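Local atomic coordinates of tyrosinase (PDB entry 6JU8), a protein that probably catalyses the oxidation of L-tyrosine and L-dopa by molecular oxygen to L-dopaquinone at a dinuclear copper centre. Residues 260-263 against 264-267; 350-353 against 354-357; 365-369 against 370-374. The protein carries 1 engineered substitution. All coordinates share one frame; numbering follows the deposited sequence.

Interaction 1: 260-263 against 264-267; sequences RANL and ALNE. With NO3 (nitrate ion), chain E.
A side-chain-to-backbone contact within helix 258-267 brings the Asn266 amide to the carbonyl O of Asn262, one turn earlier, in a mostly buried part of the central domain of the tyrosinase fold. The backbone is regular alpha-helix, with Ala264 N, Leu265 N, Asn266 N and Glu267 N each bonded to the carbonyl four residues earlier. Asn262 O takes two of the donors: the backbone N of Asn266 at 3.2 Å, and on the opposite face of the carbonyl plane Asn266 ND2 at 2.9 Å. The second bond is bent, its N-H...O angle 138°, and ND2 stands well above the carbonyl plane. An asparagine suits this place because its short amide can fold back onto its own helix, while ND2 also reaches Leu168 O. On another side, Leu263 CD1 lies 3.6 Å from Glu267 OE1, whose charge is paired with Lys353. Leu265 lays CG 3.3 Å from Ala261 O, and its side chain is about 9 Å from that of the copper ligand His336. Small Ala261 and Ala264 keep their sides of the helix slim, Ala264 touching Tyr240. Arg260 turns away from the other segment, its chain bent at chi3 (-78°). Its NH1 bonds to Trp355 O, and a nitrate, probably from the crystallisation liquor, bridges it to Arg260 of the second subunit. Arg260 NE donates to nitrate O3 at 3.0 Å, with the oxygen at the guanidinium edge near its plane.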
ATOM      1  N   ARG A 260      -3.485  -7.128   4.223  1.00  8.47           N
ATOM      2  CA  ARG A 260      -4.592  -8.025   3.860  1.00  8.95           C
ATOM      3  C   ARG A 260      -4.029  -9.408   3.546  1.00  8.15           C
ATOM      4  O   ARG A 260      -4.621 -10.431   3.870  1.00  9.72           O
ATOM      5  CB  ARG A 260      -5.376  -7.445   2.680  1.00 10.23           C
ATOM      6  CG  ARG A 260      -6.739  -8.131   2.520  1.00  9.49           C
ATOM      7  CD  ARG A 260      -7.705  -7.183   1.803  1.00 11.69           C
ATOM      8  NE  ARG A 260      -8.185  -6.191   2.761  1.00 10.45           N
ATOM      9  CZ  ARG A 260      -9.319  -5.531   2.713  1.00  8.75           C
ATOM     10  NH1 ARG A 260     -10.142  -5.690   1.686  1.00 10.73           N
ATOM     11  NH2 ARG A 260      -9.644  -4.696   3.697  1.00 10.43           N
ATOM     12  N   ALA A 261      -2.848  -9.455   2.912  1.00  8.84           N
ATOM     13  CA  ALA A 261      -2.178 -10.733   2.644  1.00  8.84           C
ATOM     14  C   ALA A 261      -1.861 -11.442   3.962  1.00  9.47           C
ATOM     15  O   ALA A 261      -2.114 -12.625   4.139  1.00  9.81           O
ATOM     16  CB  ALA A 261      -0.892 -10.505   1.882  1.00  9.45           C
ATOM     17  N   ASN A 262      -1.349 -10.704   4.950  1.00  9.21           N
ATOM     18  CA  ASN A 262      -1.048 -11.327   6.229  1.00  8.55           C
ATOM     19  C   ASN A 262      -2.319 -11.813   6.923  1.00  9.17           C
ATOM     20  O   ASN A 262      -2.338 -12.919   7.499  1.00 10.52           O
ATOM     21  CB  ASN A 262      -0.315 -10.366   7.162  1.00  9.89           C
ATOM     22  CG  ASN A 262       1.126 -10.136   6.779  1.00  9.38           C
ATOM     23  OD1 ASN A 262       1.631 -10.749   5.839  1.00 10.72           O
ATOM     24  ND2 ASN A 262       1.795  -9.248   7.501  1.00  9.96           N
ATOM     25  N   LEU A 263      -3.407 -11.046   6.837  1.00  8.55           N
ATOM     26  CA  LEU A 263      -4.675 -11.512   7.395  1.00  9.15           C
ATOM     27  C   LEU A 263      -5.086 -12.844   6.757  1.00  8.65           C
ATOM     28  O   LEU A 263      -5.493 -13.785   7.450  1.00  9.99           O
ATOM     29  CB  LEU A 263      -5.773 -10.469   7.130  1.00 10.96           C
ATOM     30  CG  LEU A 263      -7.170 -10.792   7.648  1.00 12.73           C
ATOM     31  CD1 LEU A 263      -7.206 -10.809   9.176  1.00 16.81           C
ATOM     32  CD2 LEU A 263      -8.181  -9.762   7.134  1.00 14.85           C
ATOM     33  N   ALA A 264      -5.006 -12.936   5.429  1.00  8.75           N
ATOM     34  CA  ALA A 264      -5.392 -14.144   4.720  1.00  8.41           C
ATOM     35  C   ALA A 264      -4.508 -15.324   5.108  1.00  9.22           C
ATOM     36  O   ALA A 264      -5.002 -16.432   5.270  1.00  9.96           O
ATOM     37  CB  ALA A 264      -5.270 -13.913   3.214  1.00  9.73           C
ATOM     38  N   LEU A 265      -3.199 -15.132   5.242  1.00  9.41           N
ATOM     39  CA  LEU A 265      -2.303 -16.215   5.637  1.00  9.61           C
ATOM     40  C   LEU A 265      -2.740 -16.808   6.967  1.00  9.53           C
ATOM     41  O   LEU A 265      -2.702 -18.035   7.113  1.00 11.02           O
ATOM     42  CB  LEU A 265      -0.857 -15.736   5.707  1.00 10.14           C
ATOM     43  CG  LEU A 265      -0.188 -15.303   4.413  1.00 11.26           C
ATOM     44  CD1 LEU A 265       1.125 -14.607   4.777  1.00 14.13           C
ATOM     45  CD2 LEU A 265       0.081 -16.482   3.500  1.00 12.87           C
ATOM     46  N   ASN A 266      -3.141 -15.950   7.910  1.00 10.06           N
ATOM     47  CA  ASN A 266      -3.488 -16.428   9.239  1.00 10.44           C
ATOM     48  C   ASN A 266      -4.930 -16.865   9.374  1.00 11.15           C
ATOM     49  O   ASN A 266      -5.229 -17.694  10.256  1.00 13.36           O
ATOM     50  CB  ASN A 266      -3.103 -15.345  10.264  1.00 11.05           C
ATOM     51  CG  ASN A 266      -1.592 -15.226  10.323  1.00 10.39           C
ATOM     52  OD1 ASN A 266      -0.894 -16.111  10.836  1.00 11.35           O
ATOM     53  ND2 ASN A 266      -1.070 -14.136   9.759  1.00 11.99           N
ATOM     54  N   GLU A 267      -5.817 -16.421   8.492  1.00  9.93           N
ATOM     55  CA  GLU A 267      -7.192 -16.924   8.432  1.00 11.67           C
ATOM     56  C   GLU A 267      -7.313 -18.193   7.585  1.00 10.61           C
ATOM     57  O   GLU A 267      -8.297 -18.917   7.753  1.00 13.00           O
ATOM     58  CB  GLU A 267      -8.142 -15.858   7.873  1.00 12.32           C
ATOM     59  CG  GLU A 267      -8.376 -14.708   8.850  1.00 14.77           C
ATOM     60  CD  GLU A 267      -9.679 -13.978   8.636  1.00 17.68           C
ATOM     61  OE1 GLU A 267     -10.005 -13.129   9.486  1.00 20.95           O
ATOM     62  OE2 GLU A 267     -10.384 -14.232   7.640  1.00 22.07           O
TER
HETATM   63  N   NO3 E 503      -5.601  -4.035   4.032  1.00 10.46           N
HETATM   64  O1  NO3 E 503      -4.854  -3.313   4.689  1.00 12.21           O
HETATM   65  O2  NO3 E 503      -5.554  -4.144   2.814  1.00 11.78           O
HETATM   66  O3  NO3 E 503      -6.467  -4.642   4.703  1.00 12.66           O

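Interaction 2: 350-353 against 354-357; sequences HDLK and LWGA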
ATOM      1  N   HIS A 350     -19.986 -10.433   5.044  1.00 21.04           N
ATOM      2  CA  HIS A 350     -19.198 -11.179   6.023  1.00 21.64           C
ATOM      3  C   HIS A 350     -17.793 -11.492   5.521  1.00 20.83           C
ATOM      4  O   HIS A 350     -16.969 -11.894   6.348  1.00 20.96           O
ATOM      5  CB  HIS A 350     -19.930 -12.479   6.399  1.00 23.67           C
ATOM      6  CG  HIS A 350     -20.446 -13.217   5.198  1.00 25.30           C
ATOM      7  ND1 HIS A 350     -21.462 -12.749   4.392  1.00 26.94           N
ATOM      8  CD2 HIS A 350     -20.076 -14.417   4.674  1.00 24.14           C
ATOM      9  CE1 HIS A 350     -21.696 -13.613   3.423  1.00 27.10           C
ATOM     10  NE2 HIS A 350     -20.863 -14.638   3.573  1.00 24.06           N
ATOM     11  N   ASP A 351     -17.497 -11.328   4.234  1.00 16.87           N
ATOM     12  CA  ASP A 351     -16.164 -11.622   3.701  1.00 16.96           C
ATOM     13  C   ASP A 351     -15.453 -10.386   3.152  1.00 15.59           C
ATOM     14  O   ASP A 351     -14.381 -10.463   2.511  1.00 15.58           O
ATOM     15  CB  ASP A 351     -16.267 -12.724   2.643  1.00 20.37           C
ATOM     16  CG  ASP A 351     -16.588 -14.076   3.242  1.00 25.37           C
ATOM     17  OD1 ASP A 351     -15.960 -14.478   4.250  1.00 21.77           O
ATOM     18  OD2 ASP A 351     -17.462 -14.783   2.682  1.00 38.79           O
ATOM     19  N   LEU A 352     -16.023  -9.205   3.406  1.00 15.72           N
ATOM     20  CA  LEU A 352     -15.448  -7.958   2.893  1.00 14.11           C
ATOM     21  C   LEU A 352     -14.028  -7.708   3.370  1.00 12.08           C
ATOM     22  O   LEU A 352     -13.232  -7.102   2.639  1.00 12.67           O
ATOM     23  CB  LEU A 352     -16.361  -6.774   3.268  1.00 16.83           C
ATOM     24  CG  LEU A 352     -17.619  -6.638   2.407  1.00 16.03           C
ATOM     25  CD1 LEU A 352     -18.521  -5.537   2.952  1.00 22.58           C
ATOM     26  CD2 LEU A 352     -17.265  -6.337   0.959  1.00 24.72           C
ATOM     27  N   LYS A 353     -13.664  -8.212   4.533  1.00 12.23           N
ATOM     28  CA  LYS A 353     -12.331  -7.991   5.070  1.00 13.07           C
ATOM     29  C   LYS A 353     -11.245  -8.586   4.177  1.00 11.04           C
ATOM     30  O   LYS A 353     -10.082  -8.198   4.408  1.00 13.38           O
ATOM     31  CB  LYS A 353     -12.178  -8.617   6.461  1.00 13.87           C
ATOM     32  CG  LYS A 353     -12.433 -10.134   6.410  1.00 15.35           C
ATOM     33  CD  LYS A 353     -12.421 -10.723   7.818  1.00 16.46           C
ATOM     34  CE  LYS A 353     -13.073 -12.105   7.813  1.00 23.11           C
ATOM     35  NZ  LYS A 353     -12.755 -12.871   9.051  1.00 26.09           N
ATOM     36  N   LEU A 354     -11.522  -9.481   3.243  1.00 10.43           N
ATOM     37  CA  LEU A 354     -10.501 -10.031   2.355  1.00 11.63           C
ATOM     38  C   LEU A 354     -10.744  -9.670   0.892  1.00 10.56           C
ATOM     39  O   LEU A 354     -10.102 -10.239   0.011  1.00 12.51           O
ATOM     40  CB  LEU A 354     -10.335 -11.543   2.529  1.00 13.35           C
ATOM     41  CG  LEU A 354      -9.586 -11.998   3.783  1.00 12.83           C
ATOM     42  CD1 LEU A 354      -9.544 -13.517   3.857  1.00 19.62           C
ATOM     43  CD2 LEU A 354      -8.162 -11.430   3.824  1.00 14.23           C
ATOM     44  N   TRP A 355     -11.622  -8.707   0.616  1.00  9.42           N
ATOM     45  CA  TRP A 355     -11.870  -8.299  -0.774  1.00 10.59           C
ATOM     46  C   TRP A 355     -10.618  -7.731  -1.433  1.00  8.96           C
ATOM     47  O   TRP A 355      -9.879  -6.955  -0.815  1.00 10.34           O
ATOM     48  CB  TRP A 355     -12.955  -7.221  -0.761  1.00 11.71           C
ATOM     49  CG  TRP A 355     -13.492  -6.789  -2.091  1.00 10.59           C
ATOM     50  CD1 TRP A 355     -13.414  -7.401  -3.317  1.00  9.38           C
ATOM     51  CD2 TRP A 355     -14.232  -5.573  -2.291  1.00 10.69           C
ATOM     52  NE1 TRP A 355     -14.055  -6.653  -4.283  1.00 11.03           N
ATOM     53  CE2 TRP A 355     -14.566  -5.509  -3.659  1.00 10.07           C
ATOM     54  CE3 TRP A 355     -14.624  -4.534  -1.433  1.00 11.16           C
ATOM     55  CZ2 TRP A 355     -15.284  -4.447  -4.199  1.00 11.06           C
ATOM     56  CZ3 TRP A 355     -15.349  -3.471  -1.975  1.00 11.62           C
ATOM     57  CH2 TRP A 355     -15.678  -3.431  -3.341  1.00 12.68           C
ATOM     58  N   GLY A 356     -10.368  -8.136  -2.667  1.00  8.61           N
ATOM     59  CA  GLY A 356      -9.422  -7.548  -3.575  1.00  9.20           C
ATOM     60  C   GLY A 356      -8.629  -8.587  -4.335  1.00  8.36           C
ATOM     61  O   GLY A 356      -8.372  -9.685  -3.806  1.00 12.72           O
ATOM     62  N   ALA A 357      -8.239  -8.241  -5.560  1.00  8.63           N
ATOM     63  CA  ALA A 357      -7.490  -9.200  -6.378  1.00  8.40           C
ATOM     64  C   ALA A 357      -6.133  -8.629  -6.783  1.00  8.26           C
ATOM     65  O   ALA A 357      -5.926  -7.410  -6.845  1.00  8.93           O
ATOM     66  CB  ALA A 357      -8.268  -9.555  -7.635  1.00 10.13           C
TER
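The side chains of Leu352 and Trp355 run alongside one another where a 3-10 turn runs out into strand 356-357. The tight part is the backbone. Leu354 N bonds to Asp351 O at 3.1 Å and Trp355 N to Leu352 O at 3.0 Å, both nearly straight at the hydrogen. Each donor sits above its carbonyl plane, and each bond spans three residues, the spacing of a 3-10 helix. Side-chain packing is sparser: Leu352 CD2 comes within 4.0 Å of Trp355 CE3, obliquely to the indole. The ring stands there because CG is anti to the backbone N (chi1 -172°), and its NE1 is bonded to Phe344 O, which limits its rotation. Asp351 and the long, extended Lys353 form the looser, partly exposed side; Lys353 meets Lys353 of the second subunit, while its NZ is paired with Glu267. At Gly356 phi is positive (138°) and a CB would press on the preceding carbonyl O, so glycine, having none, suits the place. Leu354 suits its own because its branched end is buried against Leu263 and Ala264 of helix 258-267, while Gly356 pairs with Met343 in the short antiparallel sheet of strands 342-343 and 356-357.

Interaction 3: 365-369 against 370-374; sequences VAAYD and PIFWL
Asp369 holds the start of helix 371-389 by two bonds. Its OD1 accepts from Ile371 N at 2.9 Å, on the anti side of the carboxylate and somewhat out of its plane, and its O accepts from Phe372 N at 2.8 Å. With Pro370 between, this is an Asx turn with a capping bond. The CA-CB torsion (chi1 -172°) swings the carboxylate away from the backbone N and forward to the amide of Ile371, beside whose CG2 it also lies. Aspartate suits the place, since a negative group before a helix would be steadied by the helix dipole; OD2 is further paired with Lys239. Proline, with no N-H to give, loses nothing in a first turn and stiffens it. Phe372 folds back over the preceding bend, and Ala367 CA makes a CH-pi contact 3.8 Å from the ring centroid, 24° off the normal. The two alanines are small enough to admit the ring: Ala366 CB is 4.0 Å from Phe372 CD2, and Ala367 CB touches CD1. Trp373 then lays its indole over Phe372 CD1, 3.8 Å above the indole plane, and is itself positioned by Tyr64 OH at NE1 and by stacking on Tyr114. Farther out, the Phe372 ring meets two copper ligands, His71 edge-to-face and His376 with planes at about 40°. A copper ion about 4 Å from its side chain places it beside the dinuclear site. Around this junction, Ala367 and Tyr368 rest on helix 64-69, while Ala366 and Ile371 pack on helix 328-340.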
ATOM      1  N   VAL A 365      -0.167 -14.180 -14.596  1.00  8.99           N
ATOM      2  CA  VAL A 365       0.617 -13.001 -14.262  1.00  8.23           C
ATOM      3  C   VAL A 365       1.318 -13.076 -12.920  1.00  8.00           C
ATOM      4  O   VAL A 365       1.990 -12.104 -12.546  1.00  9.24           O
ATOM      5  CB  VAL A 365      -0.220 -11.701 -14.350  1.00  9.74           C
ATOM      6  CG1 VAL A 365      -0.664 -11.444 -15.786  1.00 10.64           C
ATOM      7  CG2 VAL A 365      -1.409 -11.755 -13.399  1.00  9.69           C
ATOM      8  N   ALA A 366       1.209 -14.196 -12.200  1.00  8.24           N
ATOM      9  CA  ALA A 366       1.769 -14.262 -10.855  1.00  8.77           C
ATOM     10  C   ALA A 366       3.269 -14.036 -10.828  1.00  8.27           C
ATOM     11  O   ALA A 366       3.785 -13.472  -9.839  1.00  9.83           O
ATOM     12  CB  ALA A 366       1.433 -15.628 -10.258  1.00  9.71           C
ATOM     13  N   ALA A 367       3.992 -14.489 -11.852  1.00  8.34           N
ATOM     14  CA  ALA A 367       5.457 -14.398 -11.813  1.00  8.87           C
ATOM     15  C   ALA A 367       5.953 -12.965 -11.906  1.00  8.58           C
ATOM     16  O   ALA A 367       7.118 -12.708 -11.585  1.00  9.60           O
ATOM     17  CB  ALA A 367       6.057 -15.281 -12.912  1.00  9.57           C
ATOM     18  N   TYR A 368       5.096 -11.999 -12.264  1.00  9.53           N
ATOM     19  CA  TYR A 368       5.540 -10.602 -12.300  1.00  9.28           C
ATOM     20  C   TYR A 368       5.774 -10.077 -10.897  1.00  9.02           C
ATOM     21  O   TYR A 368       6.577  -9.160 -10.698  1.00  9.86           O
ATOM     22  CB  TYR A 368       4.568  -9.703 -13.114  1.00 10.25           C
ATOM     23  CG  TYR A 368       4.666 -10.124 -14.555  1.00  8.71           C
ATOM     24  CD1 TYR A 368       5.741  -9.755 -15.339  1.00  9.53           C
ATOM     25  CD2 TYR A 368       3.705 -10.944 -15.124  1.00  9.01           C
ATOM     26  CE1 TYR A 368       5.835 -10.174 -16.667  1.00 11.05           C
ATOM     27  CE2 TYR A 368       3.812 -11.383 -16.433  1.00 10.39           C
ATOM     28  CZ  TYR A 368       4.867 -10.998 -17.214  1.00  9.74           C
ATOM     29  OH  TYR A 368       5.011 -11.427 -18.507  1.00 10.16           O
ATOM     30  N   ASP A 369       5.080 -10.627  -9.891  1.00  8.18           N
ATOM     31  CA  ASP A 369       5.270 -10.114  -8.534  1.00  8.73           C
ATOM     32  C   ASP A 369       6.560 -10.691  -7.977  1.00  7.65           C
ATOM     33  O   ASP A 369       6.667 -11.936  -7.948  1.00  9.36           O
ATOM     34  CB  ASP A 369       4.086 -10.503  -7.646  1.00  8.49           C
ATOM     35  CG  ASP A 369       4.149  -9.824  -6.282  1.00  8.59           C
ATOM     36  OD1 ASP A 369       5.285  -9.748  -5.734  1.00 10.34           O
ATOM     37  OD2 ASP A 369       3.079  -9.423  -5.764  1.00  9.88           O
ATOM     38  N   PRO A 370       7.526  -9.899  -7.552  1.00  8.79           N
ATOM     39  CA  PRO A 370       8.802 -10.469  -7.082  1.00  9.34           C
ATOM     40  C   PRO A 370       8.677 -11.485  -5.962  1.00  8.71           C
ATOM     41  O   PRO A 370       9.587 -12.312  -5.791  1.00  9.71           O
ATOM     42  CB  PRO A 370       9.572  -9.210  -6.613  1.00 10.91           C
ATOM     43  CG  PRO A 370       9.051  -8.132  -7.537  1.00 10.52           C
ATOM     44  CD  PRO A 370       7.559  -8.396  -7.613  1.00  9.56           C
ATOM     45  N   ILE A 371       7.610 -11.463  -5.147  1.00  8.24           N
ATOM     46  CA  ILE A 371       7.465 -12.504  -4.135  1.00  8.51           C
ATOM     47  C   ILE A 371       7.249 -13.891  -4.742  1.00  8.56           C
ATOM     48  O   ILE A 371       7.480 -14.902  -4.065  1.00  9.17           O
ATOM     49  CB  ILE A 371       6.341 -12.185  -3.131  1.00  8.70           C
ATOM     50  CG1 ILE A 371       6.563 -12.958  -1.823  1.00 10.76           C
ATOM     51  CG2 ILE A 371       4.966 -12.409  -3.739  1.00 11.15           C
ATOM     52  CD1 ILE A 371       5.549 -12.661  -0.740  1.00 11.37           C
ATOM     53  N   PHE A 372       6.786 -13.976  -5.987  1.00  8.22           N
ATOM     54  CA  PHE A 372       6.597 -15.248  -6.679  1.00  8.03           C
ATOM     55  C   PHE A 372       7.804 -16.155  -6.462  1.00  8.12           C
ATOM     56  O   PHE A 372       7.693 -17.346  -6.147  1.00  8.40           O
ATOM     57  CB  PHE A 372       6.401 -15.000  -8.182  1.00  8.51           C
ATOM     58  CG  PHE A 372       6.352 -16.268  -8.999  1.00  8.52           C
ATOM     59  CD1 PHE A 372       7.526 -16.830  -9.487  1.00  8.99           C
ATOM     60  CD2 PHE A 372       5.129 -16.879  -9.269  1.00  9.24           C
ATOM     61  CE1 PHE A 372       7.473 -18.007 -10.225  1.00  9.64           C
ATOM     62  CE2 PHE A 372       5.063 -18.031 -10.014  1.00  9.40           C
ATOM     63  CZ  PHE A 372       6.249 -18.577 -10.493  1.00  9.98           C
ATOM     64  N   TRP A 373       8.994 -15.612  -6.683  1.00  8.36           N
ATOM     65  CA  TRP A 373      10.209 -16.411  -6.703  1.00  8.83           C
ATOM     66  C   TRP A 373      10.594 -16.872  -5.308  1.00  8.85           C
ATOM     67  O   TRP A 373      11.175 -17.935  -5.137  1.00  8.64           O
ATOM     68  CB  TRP A 373      11.318 -15.543  -7.311  1.00  9.00           C
ATOM     69  CG  TRP A 373      10.914 -14.910  -8.616  1.00  9.06           C
ATOM     70  CD1 TRP A 373      10.385 -13.658  -8.799  1.00  9.75           C
ATOM     71  CD2 TRP A 373      11.026 -15.489  -9.929  1.00  9.38           C
ATOM     72  NE1 TRP A 373      10.143 -13.430 -10.137  1.00 10.57           N
ATOM     73  CE2 TRP A 373      10.542 -14.542 -10.849  1.00  9.92           C
ATOM     74  CE3 TRP A 373      11.495 -16.727 -10.418  1.00  9.15           C
ATOM     75  CZ2 TRP A 373      10.515 -14.785 -12.221  1.00 11.38           C
ATOM     76  CZ3 TRP A 373      11.463 -16.968 -11.786  1.00 10.49           C
ATOM     77  CH2 TRP A 373      10.970 -15.994 -12.687  1.00 11.23           C
ATOM     78  N   LEU A 374      10.276 -16.041  -4.316  1.00  9.09           N
ATOM     79  CA  LEU A 374      10.550 -16.382  -2.908  1.00  8.68           C
ATOM     80  C   LEU A 374       9.610 -17.459  -2.407  1.00  7.95           C
ATOM     81  O   LEU A 374      10.030 -18.380  -1.698  1.00  8.78           O
ATOM     82  CB  LEU A 374      10.429 -15.110  -2.068  1.00 10.46           C
ATOM     83  CG  LEU A 374      11.254 -13.906  -2.513  1.00  9.90           C
ATOM     84  CD1 LEU A 374      11.000 -12.733  -1.573  1.00 11.94           C
ATOM     85  CD2 LEU A 374      12.744 -14.210  -2.613  1.00 12.43           C
TER

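In the fold
All three contacts belong to the central tyrosinase domain and follow one another along the chain: helix 258-267, then the turn before strand 356-357, then the loop entering helix 371-389. Interactions 1 and 2 have centres 11 Å apart and touch through the Glu267-Lys353 salt bridge and the probable hydrogen bond from Arg260 NH1 to Trp355 O, joining the helix to the strand turn; both also reach the second subunit, so together they form part of the dimer surface. Interaction 3 lies deep, its centre 18 Å from that of interaction 1 and 22 Å from that of interaction 2, touching neither. It borders the copper pair, whereas the other two lie farther from the chain's centre, where the second subunit packs.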